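Long-range contact in CCHC-type domain-containing protein (Trypanosoma brucei brucei, PDB 7C4B), which probably acts as a 3'-5' RNA exonuclease of the RNase D type, with metal-bound acidic residues in its nuclease domain and zinc knuckles that bind nucleotides: residues A39-A44 / A189-H194. Numbering follows the deposited sequence.
Sequences ALDIEA and AGDVRH. With MN (manganese (II) ion), chain E; MN (manganese (II) ion), chain D.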
ATOM      1  N   ALA A  39       7.256   7.741  -1.719  1.00 41.22           N
ATOM      2  CA  ALA A  39       6.871   6.510  -1.044  1.00 31.55           C
ATOM      3  C   ALA A  39       7.717   6.321   0.209  1.00 31.32           C
ATOM      4  O   ALA A  39       8.930   6.539   0.191  1.00 40.71           O
ATOM      5  CB  ALA A  39       7.033   5.312  -1.980  1.00 30.53           C
ATOM      6  N   LEU A  40       7.070   5.917   1.302  1.00 32.43           N
ATOM      7  CA  LEU A  40       7.724   5.852   2.602  1.00 38.09           C
ATOM      8  C   LEU A  40       7.465   4.510   3.270  1.00 40.01           C
ATOM      9  O   LEU A  40       6.414   3.892   3.081  1.00 35.83           O
ATOM     10  CB  LEU A  40       7.247   6.978   3.531  1.00 32.10           C
ATOM     11  CG  LEU A  40       7.678   8.398   3.166  1.00 40.54           C
ATOM     12  CD1 LEU A  40       7.117   9.395   4.168  1.00 33.05           C
ATOM     13  CD2 LEU A  40       9.194   8.492   3.104  1.00 30.76           C
ATOM     14  N   ASP A  41       8.440   4.077   4.067  1.00 33.03           N
ATOM     15  CA  ASP A  41       8.334   2.853   4.850  1.00 40.17           C
ATOM     16  C   ASP A  41       9.302   2.968   6.021  1.00 38.60           C
ATOM     17  O   ASP A  41      10.144   3.867   6.066  1.00 34.47           O
ATOM     18  CB  ASP A  41       8.623   1.615   3.992  1.00 35.06           C
ATOM     19  CG  ASP A  41       8.112   0.330   4.622  1.00 45.26           C
ATOM     20  OD1 ASP A  41       7.165   0.395   5.434  1.00 47.98           O
ATOM     21  OD2 ASP A  41       8.655  -0.747   4.298  1.00 52.90           O
ATOM     22  N   ILE A  42       9.168   2.050   6.976  1.00 40.79           N
ATOM     23  CA  ILE A  42       9.995   2.044   8.178  1.00 37.67           C
ATOM     24  C   ILE A  42      10.404   0.613   8.496  1.00 41.54           C
ATOM     25  O   ILE A  42       9.586  -0.310   8.423  1.00 54.88           O
ATOM     26  CB  ILE A  42       9.257   2.673   9.381  1.00 45.92           C
ATOM     27  CG1 ILE A  42       9.071   4.179   9.185  1.00 44.33           C
ATOM     28  CG2 ILE A  42      10.003   2.405  10.685  1.00 33.25           C
ATOM     29  CD1 ILE A  42       8.381   4.854  10.352  1.00 39.41           C
ATOM     30  N   GLU A  43      11.676   0.430   8.843  1.00 41.60           N
ATOM     31  CA  GLU A  43      12.159  -0.795   9.464  1.00 34.86           C
ATOM     32  C   GLU A  43      12.537  -0.482  10.904  1.00 41.93           C
ATOM     33  O   GLU A  43      13.331   0.430  11.158  1.00 40.03           O
ATOM     34  CB  GLU A  43      13.360  -1.372   8.709  1.00 46.17           C
ATOM     35  CG  GLU A  43      13.073  -1.747   7.259  1.00 57.68           C
ATOM     36  CD  GLU A  43      12.052  -2.862   7.122  1.00 49.47           C
ATOM     37  OE1 GLU A  43      11.903  -3.662   8.071  1.00 58.04           O
ATOM     38  OE2 GLU A  43      11.394  -2.939   6.062  1.00 72.42           O
ATOM     39  N   ALA A  44      11.961  -1.229  11.845  1.00 38.01           N
ATOM     40  CA  ALA A  44      12.149  -0.975  13.264  1.00 44.28           C
ATOM     41  C   ALA A  44      12.650  -2.236  13.956  1.00 50.95           C
ATOM     42  O   ALA A  44      12.602  -3.339  13.404  1.00 42.48           O
ATOM     43  CB  ALA A  44      10.849  -0.488  13.920  1.00 26.15           C
ATOM     44  N   ALA A 189      14.588  -2.040   1.003  1.00 43.44           N
ATOM     45  CA  ALA A 189      14.223  -1.157  -0.095  1.00 48.82           C
ATOM     46  C   ALA A 189      13.100  -1.708  -0.962  1.00 49.04           C
ATOM     47  O   ALA A 189      12.688  -1.034  -1.911  1.00 42.36           O
ATOM     48  CB  ALA A 189      15.449  -0.872  -0.968  1.00 43.07           C
ATOM     49  N   GLY A 190      12.587  -2.901  -0.655  1.00 51.49           N
ATOM     50  CA  GLY A 190      11.632  -3.533  -1.550  1.00 46.86           C
ATOM     51  C   GLY A 190      10.256  -2.894  -1.514  1.00 56.50           C
ATOM     52  O   GLY A 190       9.628  -2.697  -2.559  1.00 43.59           O
ATOM     53  N   ASP A 191       9.768  -2.558  -0.317  1.00 43.81           N
ATOM     54  CA  ASP A 191       8.387  -2.100  -0.191  1.00 46.37           C
ATOM     55  C   ASP A 191       8.184  -0.732  -0.832  1.00 43.31           C
ATOM     56  O   ASP A 191       7.165  -0.501  -1.494  1.00 39.54           O
ATOM     57  CB  ASP A 191       7.973  -2.075   1.279  1.00 42.89           C
ATOM     58  CG  ASP A 191       7.472  -3.420   1.765  1.00 49.76           C
ATOM     59  OD1 ASP A 191       7.164  -4.283   0.914  1.00 61.17           O
ATOM     60  OD2 ASP A 191       7.379  -3.613   2.995  1.00 57.66           O
ATOM     61  N   VAL A 192       9.137   0.186  -0.655  1.00 35.89           N
ATOM     62  CA  VAL A 192       8.953   1.527  -1.203  1.00 41.14           C
ATOM     63  C   VAL A 192       8.944   1.500  -2.725  1.00 41.64           C
ATOM     64  O   VAL A 192       8.293   2.339  -3.359  1.00 42.65           O
ATOM     65  CB  VAL A 192      10.028   2.487  -0.664  1.00 37.45           C
ATOM     66  CG1 VAL A 192       9.699   2.889   0.761  1.00 39.93           C
ATOM     67  CG2 VAL A 192      11.393   1.837  -0.736  1.00 48.23           C
ATOM     68  N   ARG A 193       9.660   0.555  -3.339  1.00 44.31           N
ATOM     69  CA  ARG A 193       9.568   0.396  -4.786  1.00 55.03           C
ATOM     70  C   ARG A 193       8.162  -0.028  -5.190  1.00 38.02           C
ATOM     71  O   ARG A 193       7.560   0.553  -6.101  1.00 33.78           O
ATOM     72  CB  ARG A 193      10.596  -0.622  -5.278  1.00 47.96           C
ATOM     73  CG  ARG A 193      12.049  -0.239  -5.046  1.00 46.02           C
ATOM     74  CD  ARG A 193      12.955  -0.984  -6.022  1.00 59.01           C
ATOM     75  NE  ARG A 193      14.333  -1.087  -5.553  1.00 55.96           N
ATOM     76  CZ  ARG A 193      14.822  -2.138  -4.901  1.00 47.94           C
ATOM     77  NH1 ARG A 193      14.044  -3.181  -4.642  1.00 50.04           N
ATOM     78  NH2 ARG A 193      16.088  -2.148  -4.512  1.00 52.66           N
ATOM     79  N   HIS A 194       7.619  -1.040  -4.509  1.00 39.69           N
ATOM     80  CA  HIS A 194       6.273  -1.513  -4.816  1.00 32.42           C
ATOM     81  C   HIS A 194       5.234  -0.427  -4.570  1.00 43.84           C
ATOM     82  O   HIS A 194       4.246  -0.326  -5.307  1.00 45.77           O
ATOM     83  CB  HIS A 194       5.954  -2.755  -3.981  1.00 42.75           C
ATOM     84  CG  HIS A 194       6.793  -3.948  -4.320  1.00 61.73           C
ATOM     85  ND1 HIS A 194       7.399  -4.727  -3.359  1.00 66.37           N
ATOM     86  CD2 HIS A 194       7.117  -4.502  -5.512  1.00 56.66           C
ATOM     87  CE1 HIS A 194       8.065  -5.707  -3.943  1.00 71.04           C
ATOM     88  NE2 HIS A 194       7.910  -5.593  -5.250  1.00 60.08           N
TER
HETATM   89 MN    MN E 404       8.459  -2.607   4.981  1.00 80.61          MN
HETATM   90 MN    MN D 403       5.370  -0.456   6.450  1.00106.12          MN
HETATM   91  O   HOH W   1      10.595  -0.231   1.579  1.00 40.89           O
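D41 on strand 39-44 and D191 on helix 190-194 meet at a manganese ion in the two-metal site of an RNase H-like fold, as in DEDD-type 3'-5' exonucleases. Strand and helix run nearly antiparallel, at 155°. The two carboxylates are turned 54° apart and point one oxygen each at the chain E manganese. D41 OD2 binds it at 2.0 Å. D191 OD2 binds it more loosely, at 2.5 Å. With CG anti to the backbone N (chi1 -162°), the D41 carboxylate faces both ions, OD2 on the chain E manganese and OD1 on the chain D manganese at 2.2 Å. These two metal bonds hold the group, and D41 thus bridges both ions. I42 N adds a weak hydrogen bond to OD1. E43 and D106 also belong to the manganese sites, but here E43 OE2 stays 3.1 Å from the chain E ion, too far to count as a bond.

Beside the metal site, V192 turns toward the strand and sets CG1 against D41 CB at 3.6 Å. A39 CB rests on V192 O at 3.5 Å. Q61 and C63 of strand 57-64 also touch this valine. One water links the segments: it accepts from V192 N at 2.7 Å and donates a weak, 3.4 Å bond to D41 OD2.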